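PAN2-PAN3 deadenylation complex catalytic subunit pan2 (PDB 4CZW) is the catalytic subunit of a cytoplasmic deadenylase that probably shortens the poly(A) tails of mRNA, cleaving them exonucleolytically to 5'-AMP with divalent metal ions. Local coordinates at residues Q566-T570 / S571-M575; D307-K310 / L311-R315; I294-Q298 / G299-C303. All coordinates share one frame; numbering follows the deposited sequence.

Contact 1 (Q566-T570 / S571-M575); sequences QVIDT and SIIFM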
# COMPACT_ATOMS: atom_id res chain seq x y z
N GLN A 566 16.40 -4.96 13.56
CA GLN A 566 17.21 -4.32 12.53
C GLN A 566 17.42 -2.85 12.86
O GLN A 566 17.88 -2.07 12.02
CB GLN A 566 16.56 -4.47 11.15
CG GLN A 566 16.45 -5.90 10.66
CD GLN A 566 15.90 -5.99 9.25
OE1 GLN A 566 14.90 -6.67 9.00
NE2 GLN A 566 16.56 -5.31 8.31
N VAL A 567 17.07 -2.47 14.09
CA VAL A 567 17.22 -1.09 14.54
C VAL A 567 18.16 -0.98 15.73
O VAL A 567 17.91 -1.56 16.79
CB VAL A 567 15.86 -0.47 14.92
CG1 VAL A 567 16.06 0.93 15.49
CG2 VAL A 567 14.93 -0.44 13.72
N ILE A 568 19.24 -0.23 15.56
CA ILE A 568 20.14 0.10 16.66
C ILE A 568 20.05 1.59 16.95
O ILE A 568 20.66 2.41 16.26
CB ILE A 568 21.60 -0.29 16.35
CG1 ILE A 568 21.70 -1.78 16.04
CG2 ILE A 568 22.50 0.07 17.52
CD1 ILE A 568 23.11 -2.26 15.76
N ASP A 569 19.27 1.95 17.96
CA ASP A 569 19.01 3.35 18.27
C ASP A 569 19.75 3.78 19.53
O ASP A 569 19.51 3.24 20.61
CB ASP A 569 17.50 3.59 18.42
CG ASP A 569 17.12 5.05 18.26
OD1 ASP A 569 17.85 5.92 18.78
OD2 ASP A 569 16.09 5.32 17.60
N THR A 570 20.64 4.76 19.38
CA THR A 570 21.45 5.24 20.50
C THR A 570 20.62 6.03 21.51
O THR A 570 21.00 6.13 22.68
CB THR A 570 22.60 6.13 20.00
OG1 THR A 570 22.08 7.21 19.22
CG2 THR A 570 23.57 5.32 19.15
N SER A 571 19.49 6.58 21.07
CA SER A 571 18.61 7.32 21.97
C SER A 571 17.91 6.37 22.93
O SER A 571 17.53 6.75 24.03
CB SER A 571 17.58 8.13 21.18
OG SER A 571 16.62 7.29 20.59
N ILE A 572 17.73 5.13 22.48
CA ILE A 572 17.10 4.09 23.29
C ILE A 572 18.14 3.41 24.18
O ILE A 572 17.86 3.09 25.34
CB ILE A 572 16.41 3.03 22.40
CG1 ILE A 572 15.33 3.69 21.53
CG2 ILE A 572 15.82 1.91 23.24
CD1 ILE A 572 14.63 2.73 20.60
N ILE A 573 19.33 3.20 23.63
CA ILE A 573 20.42 2.55 24.34
C ILE A 573 20.80 3.28 25.62
O ILE A 573 20.88 2.68 26.69
CB ILE A 573 21.67 2.43 23.44
CG1 ILE A 573 21.45 1.37 22.36
CG2 ILE A 573 22.89 2.09 24.27
CD1 ILE A 573 22.64 1.19 21.43
N PHE A 574 21.01 4.59 25.52
CA PHE A 574 21.43 5.38 26.66
C PHE A 574 20.26 5.95 27.45
O PHE A 574 20.20 7.15 27.73
CB PHE A 574 22.36 6.51 26.21
CG PHE A 574 23.71 6.04 25.75
CD1 PHE A 574 24.69 5.71 26.66
CD2 PHE A 574 23.98 5.91 24.40
CE1 PHE A 574 25.93 5.27 26.24
CE2 PHE A 574 25.22 5.46 23.97
CZ PHE A 574 26.20 5.14 24.89
N MSE A 575 19.32 5.08 27.81
CA MSE A 575 18.23 5.44 28.70
C MSE A 575 18.37 4.72 30.03
O MSE A 575 18.71 3.54 30.07
CB MSE A 575 16.88 5.11 28.08
CG MSE A 575 16.44 6.01 26.95
SE MSE A 575 14.59 5.66 26.44
CE MSE A 575 14.68 3.72 26.26
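Ser571 meets Asp569 through both its backbone and its side chain, an N-cap where strand 567-569 runs straight into helix 570-573 in the RNase H-like exonuclease domain. Its amide N donates to Asp569 OD1 at 2.9 Å, on the anti side of that oxygen; a side-chain oxygen bound to the amide two residues on also makes this an Asx turn. Ser571 OG reaches the same OD1 at 2.6 Å from the same face of the carboxylate, but much higher, 56° out of its plane. The serine can do this because its OG sits between its own backbone N and carbonyl carbon (chi1 71°), turned back over the cap. Aspartate suits the N-cap, being short and able to accept several bonds: OD1 also takes Gly550 N and OD2 takes Leu551 N, tying this turn to the start of helix 551-558, whose Asp554 probably binds a catalytic metal ion.

Ile572 follows, its N bonded weakly to Asp569 O. Its side chain crosses that of Asp569 at about a right angle, bringing CD1 to 3.7 Å from Asp569 CB, so the isoleucine chain passes across the acid's methylene. Ile573 N makes the stronger bond to Asp569 O, 3.0 Å long. The extended Ile573 chain carries CD1 back to within 4.1 Å of Ile568 CG2, and both isoleucines pack on Tyr615 of helix 604-623, an apolar patch suited to branched aliphatic side chains.

Phe574 is the first residue to leave helical geometry, yet its N still donates to Thr570 O at 3.2 Å, nearly straight at the hydrogen (168°) though from above the carbonyl plane. Its ring packs against Tyr618, Leu588 and Leu592, while at the ring edge CD2 lies 3.4 Å from Thr570 O.

Contact 2 (D307-K310 / L311-R315); sequences DDLK and LHLNR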
# COMPACT_ATOMS: atom_id res chain seq x y z
N ASP A 307 -26.21 -23.19 -0.77
CA ASP A 307 -26.42 -24.61 -1.03
C ASP A 307 -26.53 -24.89 -2.53
O ASP A 307 -26.20 -25.98 -2.99
CB ASP A 307 -27.67 -25.11 -0.31
CG ASP A 307 -27.57 -24.96 1.20
OD1 ASP A 307 -26.44 -24.98 1.73
OD2 ASP A 307 -28.63 -24.82 1.85
N ASP A 308 -27.01 -23.89 -3.27
CA ASP A 308 -27.13 -24.00 -4.72
C ASP A 308 -25.75 -24.19 -5.35
O ASP A 308 -25.61 -24.87 -6.36
CB ASP A 308 -27.82 -22.76 -5.29
CG ASP A 308 -28.05 -22.86 -6.79
OD1 ASP A 308 -28.24 -23.99 -7.29
OD2 ASP A 308 -28.03 -21.81 -7.46
N LEU A 309 -24.74 -23.57 -4.74
CA LEU A 309 -23.37 -23.71 -5.20
C LEU A 309 -22.82 -25.09 -4.87
O LEU A 309 -22.13 -25.71 -5.69
CB LEU A 309 -22.49 -22.63 -4.56
CG LEU A 309 -20.98 -22.74 -4.82
CD1 LEU A 309 -20.69 -22.72 -6.31
CD2 LEU A 309 -20.23 -21.63 -4.10
N LYS A 310 -23.13 -25.57 -3.67
CA LYS A 310 -22.67 -26.88 -3.22
C LYS A 310 -23.23 -28.00 -4.10
O LYS A 310 -22.56 -29.00 -4.35
CB LYS A 310 -23.07 -27.12 -1.76
CG LYS A 310 -22.54 -26.08 -0.79
CD LYS A 310 -23.00 -26.37 0.63
CE LYS A 310 -22.51 -25.31 1.60
NZ LYS A 310 -22.97 -25.58 2.99
N LEU A 311 -24.47 -27.81 -4.56
CA LEU A 311 -25.13 -28.81 -5.39
C LEU A 311 -24.47 -28.93 -6.76
O LEU A 311 -24.23 -30.03 -7.25
CB LEU A 311 -26.61 -28.46 -5.56
CG LEU A 311 -27.48 -29.47 -6.31
CD1 LEU A 311 -27.47 -30.81 -5.61
CD2 LEU A 311 -28.90 -28.95 -6.47
N HIS A 312 -24.16 -27.78 -7.37
CA HIS A 312 -23.52 -27.76 -8.67
C HIS A 312 -22.11 -28.33 -8.62
O HIS A 312 -21.64 -28.95 -9.58
CB HIS A 312 -23.48 -26.33 -9.22
CG HIS A 312 -24.73 -25.91 -9.93
ND1 HIS A 312 -25.94 -25.78 -9.28
CD2 HIS A 312 -24.96 -25.61 -11.23
CE1 HIS A 312 -26.86 -25.40 -10.15
NE2 HIS A 312 -26.30 -25.30 -11.34
N LEU A 313 -21.43 -28.13 -7.50
CA LEU A 313 -20.08 -28.65 -7.32
C LEU A 313 -20.07 -30.17 -7.19
O LEU A 313 -19.12 -30.83 -7.61
CB LEU A 313 -19.42 -28.01 -6.09
CG LEU A 313 -18.97 -26.56 -6.26
CD1 LEU A 313 -18.50 -25.98 -4.93
CD2 LEU A 313 -17.88 -26.45 -7.31
N ASN A 314 -21.14 -30.72 -6.62
CA ASN A 314 -21.26 -32.16 -6.49
C ASN A 314 -21.57 -32.83 -7.83
O ASN A 314 -21.18 -33.97 -8.07
CB ASN A 314 -22.35 -32.52 -5.47
CG ASN A 314 -21.97 -32.11 -4.05
OD1 ASN A 314 -20.79 -31.95 -3.74
ND2 ASN A 314 -22.97 -31.95 -3.20
N ARG A 315 -22.27 -32.10 -8.70
CA ARG A 315 -22.62 -32.61 -10.02
C ARG A 315 -21.37 -32.84 -10.87
O ARG A 315 -21.17 -33.92 -11.42
CB ARG A 315 -23.56 -31.65 -10.73
CG ARG A 315 -24.92 -31.48 -10.06
CD ARG A 315 -25.78 -30.47 -10.81
NE ARG A 315 -27.08 -30.27 -10.18
CZ ARG A 315 -28.01 -29.42 -10.63
NH1 ARG A 315 -27.78 -28.69 -11.71
NH2 ARG A 315 -29.17 -29.31 -10.00
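His312 turns its imidazole back over the preceding turn of helix 306-314, so that ND1 donates to Asp308 O at 3.1 Å, a side-chain bond that doubles the backbone one. This helix follows strand 300-305 in the USP-like domain, on the surface and away from the metal sites. The partner lies 29° out of the ring plane, and the angle at the hydrogen is 137°, so the bond is bent. The same carbonyl also accepts a weak bond from His312 N, and this one residue therefore grips a single oxygen with ring and backbone alike. The histidine's CG stands beside its own backbone N, anti to the carbonyl carbon (chi1 -84°), which sends the ring toward the start of the helix.

Against it stands the carboxylate of Asp308, its plane almost perpendicular to the ring. OD1 comes to 3.5 Å from His312 CE1, and just as near to its ND1. Over one face of the ring, toward its rim, lies Arg315 NH1, 3.6 Å above the plane, while Tyr304 stacks on the imidazole from outside the two segments.

One helical turn separates Leu309 from Leu313 as well, and their chains meet at a slant, Leu309 CG 4.1 Å from Leu313 CD1. Both lie against Ile320, as does His312, so leucines suit the side of the helix facing that loop. Polar residues take other sides: Lys310 NZ and Asp307 OD1 make a long salt bridge of 3.7 Å, and Asn314 N closes the last turn on Lys310 O at 3.2 Å.

With ND1 as donor to a carbonyl, His312 is expected to carry its proton there. Whether it holds a second on NE2 is open: the nearby carboxylate of Asp308 would probably favour a cation, while the guanidinium is likely to oppose it.

Contact 3 (I294-Q298 / G299-C303); sequences IIVDQ and GHVYC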
# COMPACT_ATOMS: atom_id res chain seq x y z
N ILE A 294 -18.49 -19.35 -10.32
CA ILE A 294 -18.86 -18.75 -11.60
C ILE A 294 -18.57 -19.67 -12.79
O ILE A 294 -17.49 -20.24 -12.90
CB ILE A 294 -18.13 -17.41 -11.82
CG1 ILE A 294 -18.41 -16.45 -10.66
CG2 ILE A 294 -18.54 -16.78 -13.14
CD1 ILE A 294 -17.75 -15.10 -10.80
N ILE A 295 -19.57 -19.81 -13.66
CA ILE A 295 -19.44 -20.63 -14.87
C ILE A 295 -19.42 -19.76 -16.13
O ILE A 295 -20.35 -18.99 -16.36
CB ILE A 295 -20.59 -21.66 -14.99
CG1 ILE A 295 -20.79 -22.42 -13.69
CG2 ILE A 295 -20.31 -22.62 -16.14
CD1 ILE A 295 -21.54 -23.73 -13.86
N VAL A 296 -18.38 -19.89 -16.93
CA VAL A 296 -18.33 -19.21 -18.22
C VAL A 296 -18.58 -20.20 -19.36
O VAL A 296 -17.73 -21.05 -19.65
CB VAL A 296 -16.98 -18.50 -18.45
CG1 VAL A 296 -16.94 -17.88 -19.84
CG2 VAL A 296 -16.74 -17.44 -17.39
N ASP A 297 -19.74 -20.09 -19.99
CA ASP A 297 -20.12 -21.02 -21.05
C ASP A 297 -20.75 -20.32 -22.25
O ASP A 297 -21.83 -19.73 -22.13
CB ASP A 297 -21.07 -22.08 -20.51
CG ASP A 297 -21.43 -23.13 -21.54
OD1 ASP A 297 -20.59 -23.42 -22.42
OD2 ASP A 297 -22.56 -23.67 -21.48
N GLN A 298 -20.08 -20.39 -23.39
CA GLN A 298 -20.56 -19.83 -24.65
C GLN A 298 -20.91 -18.34 -24.54
O GLN A 298 -21.99 -17.91 -24.94
CB GLN A 298 -21.78 -20.61 -25.15
CG GLN A 298 -21.48 -22.06 -25.49
CD GLN A 298 -22.70 -22.81 -26.01
OE1 GLN A 298 -23.82 -22.30 -25.96
NE2 GLN A 298 -22.48 -24.01 -26.51
N GLY A 299 -19.98 -17.57 -23.98
CA GLY A 299 -20.15 -16.13 -23.88
C GLY A 299 -21.04 -15.68 -22.74
O GLY A 299 -21.23 -14.48 -22.53
N HIS A 300 -21.58 -16.63 -21.99
CA HIS A 300 -22.45 -16.31 -20.87
C HIS A 300 -21.79 -16.62 -19.53
O HIS A 300 -20.86 -17.41 -19.45
CB HIS A 300 -23.78 -17.08 -20.99
CG HIS A 300 -24.61 -16.67 -22.16
ND1 HIS A 300 -25.32 -15.49 -22.19
CD2 HIS A 300 -24.83 -17.28 -23.35
CE1 HIS A 300 -25.96 -15.40 -23.35
NE2 HIS A 300 -25.68 -16.47 -24.07
N VAL A 301 -22.29 -15.98 -18.48
CA VAL A 301 -21.75 -16.17 -17.13
C VAL A 301 -22.84 -16.62 -16.17
O VAL A 301 -23.92 -16.04 -16.12
CB VAL A 301 -21.10 -14.87 -16.60
CG1 VAL A 301 -20.96 -14.92 -15.09
CG2 VAL A 301 -19.74 -14.66 -17.26
N TYR A 302 -22.55 -17.68 -15.41
CA TYR A 302 -23.50 -18.21 -14.44
C TYR A 302 -22.88 -18.26 -13.05
O TYR A 302 -21.85 -18.90 -12.84
CB TYR A 302 -23.98 -19.60 -14.87
CG TYR A 302 -24.49 -19.65 -16.29
CD1 TYR A 302 -25.80 -19.34 -16.59
CD2 TYR A 302 -23.64 -20.01 -17.33
CE1 TYR A 302 -26.27 -19.38 -17.89
CE2 TYR A 302 -24.10 -20.06 -18.64
CZ TYR A 302 -25.42 -19.75 -18.91
OH TYR A 302 -25.88 -19.79 -20.20
N CYS A 303 -23.51 -17.58 -12.10
CA CYS A 303 -22.99 -17.51 -10.74
C CYS A 303 -23.89 -18.24 -9.74
O CYS A 303 -25.11 -18.18 -9.84
CB CYS A 303 -22.82 -16.05 -10.32
SG CYS A 303 -22.03 -15.82 -8.70
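Asp297 and His300 close a tight beta hairpin of strands 291-297 and 300-305 at the edge of a mixed sheet in the USP-like domain. Between them Gln298 and Gly299 form a type I' turn, both with positive phi, which Gly299 adopts with ease and Gln298, having a CB, less readily. The residues pair in antiparallel register, with His300 N bonded to Asp297 O at 3.1 Å and Asp297 N to His300 O at 3.0 Å. Two residues on, Ile295 and Tyr302 make the next hydrogen-bonded pair, each amide donating to the other's carbonyl. Between these pairs the alpha hydrogens point at carbonyls too, as where Val301 CA lies 3.2 Å from Ile295 O.

Ile294, Val296, Val301 and Cys303 share one face of the hairpin. Ile294 CG2 lies against Val301 CG1 at 3.6 Å, and Val296 CG2 meets Val301 CG2 at 4.1 Å; beta-branched chains suit the extended backbone, and helix 227-235 packs on this side through Leu231 and Leu235. The other face carries Ile295, Asp297, His300 and Tyr302. Tyr302 has its CG beside the backbone N (chi1 -52°), which turns the ring along the hairpin so that the CE2 edge comes 4.1 Å from Asp297 CB; Lys232 makes a cation-pi contact with the ring.

His300 leans over the turn, its CD2 3.3 Å from Gln298 O, and its side chain touches Glu236. With an alanine here the backbone pair could remain, but the turn carbonyl and Glu236 would probably lose the imidazole that lies against them. A type I' turn is one of the classic closures of a two-residue beta hairpin, its twist suiting that of the paired strands.

Contacts 3 and 2 are neighbours in the USP-like domain: the hairpin at 294-303 ends in strand 300-305, which passes directly into helix 306-314, where contact 2 lies. Their centres are 15 Å apart, and they touch only through the chain that joins them. Contact 1 comes much later in the sequence, in the exonuclease domain, on the other side of the chain's centre; its centre is 59 Å from each of the others. The contacts thus fall in both domains of the catalytic unit: a pseudo-protease scaffold, predicted to be inactive, and a nuclease in which the Asp569 side chain of contact 1 is about 7 Å from that of Asp554, which probably binds a catalytic metal.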